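Local coordinates for protein pumilio homology domain family member 4 (PDB 3BWT) that binds single-stranded mRNA through its Pumilio homology domain, the part of the protein described here, and takes part in gene regulation, at residues L79-S84 against A113-D118; L231-A236 against E260-E265. All blocks are in the same frame, centred on the assembly; numbering follows the deposited sequence.

Contact 1 of 2, residues L79-S84 against A113-D118; sequences LTKISS and AQIVVD
Ile115 makes most of this contact, reaching from helix 110-120 to Thr80, Lys81 and Ser84 in 79-84. Its CG2 methyl meets Thr80 CG2 at 3.6 Å and Ser84 CB at 3.8 Å. Its CD1 methyl lies against the aliphatic chain of Lys81, with CG of that lysine 3.7 Å from Ile115 CD1; the two side chains cross at about a right angle. The lysine chain is extended beyond CG, and its NZ makes a long, weak ion pair with Glu111. In Thr80 a chi1 of -54° puts OG1 beside the backbone N and the methyl CG2 anti to it. That turns CG2 to the neighbouring helix, while OG1 bonds back to Arg76 O. The axes of 79-83 and 113-118 come within 10.2 Å and lie 16° apart in direction. The contact runs from the end of Pumilio repeat 2 and the start of repeat 3 to the end of repeat 3, in the helical solenoid of a PUF domain. Leu103 of helix 96-106 touches both Thr80 and Val116. Ser84 OG bonds to Lys81 O at 3.1 Å from above the carbonyl plane. A glycine in place of Ser84 would probably leave Ile115 CG2 less covered and Lys81 O without its bond from the hydroxyl.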
ATOM      1  N   LEU A  79      -7.263 -28.134  -3.443  1.00 20.29           N
ATOM      2  CA  LEU A  79      -6.559 -27.433  -2.380  1.00 19.44           C
ATOM      3  C   LEU A  79      -7.302 -26.152  -2.025  1.00 23.05           C
ATOM      4  O   LEU A  79      -7.403 -25.788  -0.846  1.00 25.66           O
ATOM      5  CB  LEU A  79      -5.116 -27.125  -2.777  1.00 18.36           C
ATOM      6  CG  LEU A  79      -4.225 -28.351  -2.977  1.00 20.07           C
ATOM      7  CD1 LEU A  79      -2.749 -27.970  -3.083  1.00 18.64           C
ATOM      8  CD2 LEU A  79      -4.443 -29.359  -1.860  1.00 18.50           C
ATOM      9  N   THR A  80      -7.836 -25.477  -3.039  1.00 21.28           N
ATOM     10  CA  THR A  80      -8.586 -24.246  -2.805  1.00 24.08           C
ATOM     11  C   THR A  80      -9.860 -24.555  -2.029  1.00 21.77           C
ATOM     12  O   THR A  80     -10.203 -23.841  -1.090  1.00 21.44           O
ATOM     13  CB  THR A  80      -8.975 -23.492  -4.121  1.00 27.73           C
ATOM     14  OG1 THR A  80      -7.817 -23.253  -4.935  1.00 22.05           O
ATOM     15  CG2 THR A  80      -9.641 -22.160  -3.797  1.00 18.83           C
ATOM     16  N   LYS A  81     -10.563 -25.614  -2.418  1.00 22.55           N
ATOM     17  CA  LYS A  81     -11.834 -25.934  -1.762  1.00 28.75           C
ATOM     18  C   LYS A  81     -11.666 -26.315  -0.295  1.00 21.71           C
ATOM     19  O   LYS A  81     -12.488 -25.952   0.541  1.00 25.75           O
ATOM     20  CB  LYS A  81     -12.606 -27.020  -2.518  1.00 32.37           C
ATOM     21  CG  LYS A  81     -13.226 -26.534  -3.834  1.00 37.70           C
ATOM     22  CD  LYS A  81     -13.985 -27.651  -4.564  1.00 40.39           C
ATOM     23  CE  LYS A  81     -14.640 -27.139  -5.849  1.00 42.68           C
ATOM     24  NZ  LYS A  81     -15.501 -28.177  -6.495  1.00 34.63           N
ATOM     25  N   ILE A  82     -10.594 -27.031   0.011  1.00 19.58           N
ATOM     26  CA  ILE A  82     -10.339 -27.495   1.363  1.00 19.96           C
ATOM     27  C   ILE A  82      -9.932 -26.342   2.265  1.00 22.96           C
ATOM     28  O   ILE A  82     -10.367 -26.252   3.424  1.00 21.07           O
ATOM     29  CB  ILE A  82      -9.223 -28.572   1.376  1.00 29.05           C
ATOM     30  CG1 ILE A  82      -9.750 -29.900   0.809  1.00 26.41           C
ATOM     31  CG2 ILE A  82      -8.654 -28.761   2.779  1.00 16.68           C
ATOM     32  CD1 ILE A  82      -8.709 -31.007   0.745  1.00 20.12           C
ATOM     33  N   SER A  83      -9.100 -25.451   1.733  1.00 22.56           N
ATOM     34  CA  SER A  83      -8.584 -24.350   2.538  1.00 20.40           C
ATOM     35  C   SER A  83      -9.555 -23.179   2.658  1.00 18.52           C
ATOM     36  O   SER A  83      -9.520 -22.458   3.652  1.00 19.32           O
ATOM     37  CB  SER A  83      -7.226 -23.876   2.015  1.00 19.47           C
ATOM     38  OG  SER A  83      -7.300 -23.515   0.655  1.00 18.31           O
ATOM     39  N   SER A  84     -10.439 -23.018   1.674  1.00 18.19           N
ATOM     40  CA  SER A  84     -11.274 -21.813   1.570  1.00 18.80           C
ATOM     41  C   SER A  84     -12.083 -21.445   2.817  1.00 18.11           C
ATOM     42  O   SER A  84     -12.232 -20.268   3.119  1.00 20.74           O
ATOM     43  CB  SER A  84     -12.183 -21.862   0.340  1.00 20.31           C
ATOM     44  OG  SER A  84     -13.078 -22.960   0.400  1.00 26.32           O
ATOM     45  N   ALA A 113     -11.670 -18.330  -8.839  1.00 31.65           N
ATOM     46  CA  ALA A 113     -11.741 -16.941  -8.399  1.00 26.44           C
ATOM     47  C   ALA A 113     -13.016 -16.707  -7.622  1.00 30.73           C
ATOM     48  O   ALA A 113     -13.028 -15.966  -6.637  1.00 35.02           O
ATOM     49  CB  ALA A 113     -11.660 -15.994  -9.575  1.00 26.54           C
ATOM     50  N   GLN A 114     -14.094 -17.342  -8.061  1.00 30.71           N
ATOM     51  CA  GLN A 114     -15.357 -17.210  -7.356  1.00 31.07           C
ATOM     52  C   GLN A 114     -15.277 -17.820  -5.965  1.00 26.55           C
ATOM     53  O   GLN A 114     -15.795 -17.251  -5.010  1.00 32.52           O
ATOM     54  CB  GLN A 114     -16.510 -17.808  -8.161  1.00 34.97           C
ATOM     55  CG  GLN A 114     -17.071 -16.837  -9.179  1.00 39.49           C
ATOM     56  CD  GLN A 114     -17.146 -15.421  -8.631  1.00 55.55           C
ATOM     57  OE1 GLN A 114     -16.599 -14.488  -9.224  1.00 57.00           O
ATOM     58  NE2 GLN A 114     -17.812 -15.256  -7.486  1.00 38.91           N
ATOM     59  N   ILE A 115     -14.611 -18.962  -5.848  1.00 22.17           N
ATOM     60  CA  ILE A 115     -14.384 -19.572  -4.540  1.00 25.16           C
ATOM     61  C   ILE A 115     -13.563 -18.661  -3.619  1.00 24.43           C
ATOM     62  O   ILE A 115     -13.806 -18.599  -2.411  1.00 20.49           O
ATOM     63  CB  ILE A 115     -13.702 -20.958  -4.659  1.00 24.84           C
ATOM     64  CG1 ILE A 115     -14.683 -21.990  -5.224  1.00 23.96           C
ATOM     65  CG2 ILE A 115     -13.165 -21.418  -3.311  1.00 23.06           C
ATOM     66  CD1 ILE A 115     -14.056 -23.344  -5.518  1.00 23.77           C
ATOM     67  N   VAL A 116     -12.596 -17.950  -4.191  1.00 22.51           N
ATOM     68  CA  VAL A 116     -11.779 -17.058  -3.390  1.00 21.01           C
ATOM     69  C   VAL A 116     -12.562 -15.823  -2.956  1.00 22.56           C
ATOM     70  O   VAL A 116     -12.594 -15.510  -1.773  1.00 29.35           O
ATOM     71  CB  VAL A 116     -10.460 -16.680  -4.092  1.00 26.01           C
ATOM     72  CG1 VAL A 116      -9.816 -15.482  -3.416  1.00 17.75           C
ATOM     73  CG2 VAL A 116      -9.504 -17.867  -4.085  1.00 23.87           C
ATOM     74  N   VAL A 117     -13.211 -15.127  -3.886  1.00 24.28           N
ATOM     75  CA  VAL A 117     -14.001 -13.958  -3.497  1.00 23.27           C
ATOM     76  C   VAL A 117     -15.086 -14.368  -2.512  1.00 23.18           C
ATOM     77  O   VAL A 117     -15.296 -13.698  -1.508  1.00 29.09           O
ATOM     78  CB  VAL A 117     -14.639 -13.208  -4.698  1.00 27.83           C
ATOM     79  CG1 VAL A 117     -13.657 -13.105  -5.856  1.00 28.92           C
ATOM     80  CG2 VAL A 117     -15.908 -13.898  -5.155  1.00 43.20           C
ATOM     81  N   ASP A 118     -15.763 -15.478  -2.786  1.00 25.97           N
ATOM     82  CA  ASP A 118     -16.828 -15.935  -1.901  1.00 27.79           C
ATOM     83  C   ASP A 118     -16.274 -16.141  -0.496  1.00 24.24           C
ATOM     84  O   ASP A 118     -16.949 -15.853   0.491  1.00 26.77           O
ATOM     85  CB  ASP A 118     -17.457 -17.234  -2.409  1.00 23.48           C
ATOM     86  CG  ASP A 118     -18.393 -17.023  -3.590  1.00 38.32           C
ATOM     87  OD1 ASP A 118     -18.487 -15.882  -4.103  1.00 29.42           O
ATOM     88  OD2 ASP A 118     -19.036 -18.017  -4.006  1.00 36.77           O
TER

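Contact 2 of 2, residues L231-A236 against E260-E265; sequences LLKPRA and EPMILE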
ATOM      1  N   LEU A 231     -10.041  22.277  -1.835  1.00 30.96           N
ATOM      2  CA  LEU A 231     -10.537  22.146  -0.461  1.00 29.85           C
ATOM      3  C   LEU A 231      -9.502  22.516   0.597  1.00 27.71           C
ATOM      4  O   LEU A 231      -9.853  23.041   1.649  1.00 41.51           O
ATOM      5  CB  LEU A 231     -11.071  20.731  -0.201  1.00 28.27           C
ATOM      6  CG  LEU A 231     -12.423  20.390  -0.829  1.00 27.72           C
ATOM      7  CD1 LEU A 231     -12.671  18.888  -0.874  1.00 24.03           C
ATOM      8  CD2 LEU A 231     -13.530  21.092  -0.078  1.00 31.39           C
ATOM      9  N   LEU A 232      -8.228  22.256   0.316  1.00 27.75           N
ATOM     10  CA  LEU A 232      -7.182  22.453   1.320  1.00 32.01           C
ATOM     11  C   LEU A 232      -6.429  23.774   1.200  1.00 27.91           C
ATOM     12  O   LEU A 232      -5.831  24.234   2.172  1.00 25.16           O
ATOM     13  CB  LEU A 232      -6.171  21.309   1.280  1.00 25.67           C
ATOM     14  CG  LEU A 232      -6.669  19.872   1.270  1.00 21.77           C
ATOM     15  CD1 LEU A 232      -5.466  18.954   1.250  1.00 22.35           C
ATOM     16  CD2 LEU A 232      -7.553  19.583   2.464  1.00 19.76           C
ATOM     17  N   LYS A 233      -6.429  24.368   0.011  1.00 31.50           N
ATOM     18  CA  LYS A 233      -5.697  25.617  -0.202  1.00 33.00           C
ATOM     19  C   LYS A 233      -6.046  26.692   0.834  1.00 32.51           C
ATOM     20  O   LYS A 233      -5.157  27.350   1.363  1.00 33.13           O
ATOM     21  CB  LYS A 233      -5.896  26.148  -1.627  1.00 27.52           C
ATOM     22  CG  LYS A 233      -5.001  27.330  -1.967  1.00 34.99           C
ATOM     23  CD  LYS A 233      -4.785  27.470  -3.476  1.00 41.93           C
ATOM     24  CE  LYS A 233      -6.074  27.822  -4.218  1.00 37.54           C
ATOM     25  NZ  LYS A 233      -6.381  29.281  -4.173  1.00 32.83           N
ATOM     26  N   PRO A 234      -7.345  26.871   1.129  1.00 31.69           N
ATOM     27  CA  PRO A 234      -7.776  27.876   2.107  1.00 25.82           C
ATOM     28  C   PRO A 234      -7.201  27.677   3.512  1.00 34.06           C
ATOM     29  O   PRO A 234      -7.478  28.471   4.416  1.00 33.55           O
ATOM     30  CB  PRO A 234      -9.293  27.698   2.130  1.00 24.62           C
ATOM     31  CG  PRO A 234      -9.619  27.200   0.766  1.00 32.76           C
ATOM     32  CD  PRO A 234      -8.491  26.287   0.407  1.00 34.46           C
ATOM     33  N   ARG A 235      -6.411  26.629   3.699  1.00 29.71           N
ATOM     34  CA  ARG A 235      -5.862  26.336   5.013  1.00 26.38           C
ATOM     35  C   ARG A 235      -4.372  26.090   4.880  1.00 27.17           C
ATOM     36  O   ARG A 235      -3.744  25.483   5.753  1.00 28.74           O
ATOM     37  CB  ARG A 235      -6.569  25.125   5.634  1.00 29.88           C
ATOM     38  CG  ARG A 235      -8.084  25.142   5.427  1.00 29.98           C
ATOM     39  CD  ARG A 235      -8.853  24.442   6.545  1.00 30.53           C
ATOM     40  NE  ARG A 235      -8.984  23.005   6.332  1.00 44.33           N
ATOM     41  CZ  ARG A 235      -8.586  22.084   7.202  1.00 51.42           C
ATOM     42  NH1 ARG A 235      -8.044  22.452   8.359  1.00 34.11           N
ATOM     43  NH2 ARG A 235      -8.742  20.794   6.922  1.00 48.33           N
ATOM     44  N   ALA A 236      -3.812  26.593   3.786  1.00 22.86           N
ATOM     45  CA  ALA A 236      -2.428  26.316   3.420  1.00 25.89           C
ATOM     46  C   ALA A 236      -1.461  26.466   4.591  1.00 25.09           C
ATOM     47  O   ALA A 236      -0.628  25.593   4.836  1.00 23.00           O
ATOM     48  CB  ALA A 236      -2.003  27.201   2.258  1.00 26.54           C
ATOM     49  N   GLU A 260       1.908  26.468  -8.033  1.00 27.35           N
ATOM     50  CA  GLU A 260       1.874  27.917  -7.940  1.00 30.01           C
ATOM     51  C   GLU A 260       0.638  28.516  -7.250  1.00 30.94           C
ATOM     52  O   GLU A 260       0.760  29.461  -6.480  1.00 33.93           O
ATOM     53  CB  GLU A 260       2.197  28.533  -9.309  1.00 33.24           C
ATOM     54  CG  GLU A 260       3.558  28.011  -9.818  1.00 30.29           C
ATOM     55  CD  GLU A 260       4.092  28.700 -11.067  1.00 43.44           C
ATOM     56  OE1 GLU A 260       3.400  29.581 -11.628  1.00 39.90           O
ATOM     57  OE2 GLU A 260       5.219  28.341 -11.488  1.00 38.92           O
ATOM     58  N   PRO A 261      -0.549  27.955  -7.495  1.00 30.04           N
ATOM     59  CA  PRO A 261      -1.701  28.384  -6.692  1.00 29.79           C
ATOM     60  C   PRO A 261      -1.440  28.269  -5.185  1.00 33.50           C
ATOM     61  O   PRO A 261      -1.813  29.163  -4.414  1.00 31.72           O
ATOM     62  CB  PRO A 261      -2.787  27.396  -7.106  1.00 31.65           C
ATOM     63  CG  PRO A 261      -2.442  27.042  -8.510  1.00 31.12           C
ATOM     64  CD  PRO A 261      -0.936  27.048  -8.587  1.00 32.39           C
ATOM     65  N   MET A 262      -0.809  27.174  -4.772  1.00 30.47           N
ATOM     66  CA  MET A 262      -0.511  26.947  -3.358  1.00 30.93           C
ATOM     67  C   MET A 262       0.518  27.944  -2.840  1.00 26.54           C
ATOM     68  O   MET A 262       0.338  28.540  -1.779  1.00 29.06           O
ATOM     69  CB  MET A 262      -0.021  25.510  -3.117  1.00 23.79           C
ATOM     70  CG  MET A 262       0.200  25.158  -1.644  1.00 23.02           C
ATOM     71  SD  MET A 262      -1.272  25.243  -0.589  1.00 26.04           S
ATOM     72  CE  MET A 262      -2.239  23.890  -1.243  1.00 17.89           C
ATOM     73  N   ILE A 263       1.603  28.108  -3.591  1.00 26.47           N
ATOM     74  CA  ILE A 263       2.633  29.076  -3.249  1.00 25.73           C
ATOM     75  C   ILE A 263       2.011  30.459  -3.131  1.00 28.23           C
ATOM     76  O   ILE A 263       2.363  31.244  -2.252  1.00 28.67           O
ATOM     77  CB  ILE A 263       3.756  29.085  -4.301  1.00 27.32           C
ATOM     78  CG1 ILE A 263       4.508  27.749  -4.273  1.00 26.32           C
ATOM     79  CG2 ILE A 263       4.709  30.251  -4.071  1.00 19.88           C
ATOM     80  CD1 ILE A 263       5.592  27.626  -5.324  1.00 25.84           C
ATOM     81  N   LEU A 264       1.063  30.736  -4.017  1.00 27.25           N
ATOM     82  CA  LEU A 264       0.336  31.996  -4.017  1.00 27.42           C
ATOM     83  C   LEU A 264      -0.466  32.214  -2.748  1.00 31.03           C
ATOM     84  O   LEU A 264      -0.449  33.306  -2.177  1.00 37.38           O
ATOM     85  CB  LEU A 264      -0.605  32.055  -5.213  1.00 34.46           C
ATOM     86  CG  LEU A 264      -0.109  32.878  -6.392  1.00 37.66           C
ATOM     87  CD1 LEU A 264      -1.044  32.687  -7.577  1.00 49.57           C
ATOM     88  CD2 LEU A 264      -0.020  34.342  -5.985  1.00 31.78           C
ATOM     89  N   GLU A 265      -1.189  31.183  -2.328  1.00 33.16           N
ATOM     90  CA  GLU A 265      -1.974  31.247  -1.102  1.00 35.39           C
ATOM     91  C   GLU A 265      -1.073  31.560   0.082  1.00 33.96           C
ATOM     92  O   GLU A 265      -1.356  32.450   0.888  1.00 33.72           O
ATOM     93  CB  GLU A 265      -2.687  29.919  -0.861  1.00 38.38           C
ATOM     94  CG  GLU A 265      -3.754  29.995   0.210  1.00 43.33           C
ATOM     95  CD  GLU A 265      -4.938  30.821  -0.230  1.00 41.77           C
ATOM     96  OE1 GLU A 265      -5.041  31.093  -1.443  1.00 35.51           O
ATOM     97  OE2 GLU A 265      -5.762  31.194   0.632  1.00 51.66           O
TER
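The chain passes from helix 224-232 through a short 3-10 turn into helix 236-240, and this bend lies against helix 256-279, with the CA atoms of Lys233 and Met262 6.2 Å apart and those of Ala236 and Glu265 6.7 Å apart. Lys233 and Glu265 bury the most surface. Their aliphatic parts touch first: Lys233 CG is 3.6 Å from Glu265 CB. The lysine chain leaves with CG anti to the backbone N (chi1 -172°) and then bends at chi3 and chi4. Lys233 CD lies 3.5 Å from Pro261 O of the facing helix. The bends bring NZ back to Glu265, where Lys233 NZ forms a long salt bridge of 3.5 Å to Glu265 OE1. The other carboxylate oxygen, OE2, is hydrogen-bonded to Asn269 one turn further along the same helix, so each oxygen of the carboxylate has a partner. Next to the ion pair, Met262 and Ala236 make an apolar contact. Met262 bends at chi2 (62°) and chi3, which sets its SD against the methyl of Ala236, 3.5 Å from Ala236 CB. Met262 CE lies 4.0 Å from Lys233 CA. Ile252 and Leu253 of helix 245-253 also touch Met262, which is buried. Ala236 CB also lies 3.9 Å from Glu265 CG. Both segments lie in Pumilio repeat 7; the contact packs the start of the repeat on helix 256-279, which runs on past it, in the alpha-helical solenoid of a PUF domain.

How the contacts relate
Contact 1 comes first along the chain and is complete before contact 2 begins. Their centres are 49 Å apart and their nearest atoms about 32 Å, so they do not touch. They lie on opposite sides of the centre of the chain, within the one Pumilio homology domain. Contact 1 joins helices 73-83 and 110-120, running from the end of repeat 2 into repeat 3. Contact 2 lies within repeat 7, where the end of helix 224-232 and the turn after it meet helix 256-279. Each joins parts of the chain 24 to 29 residues apart, less than the length of one repeat. Such local contacts, repeated along the solenoid, build an elongated all-helical domain, consistent with the extended RNA-binding surface of PUF proteins.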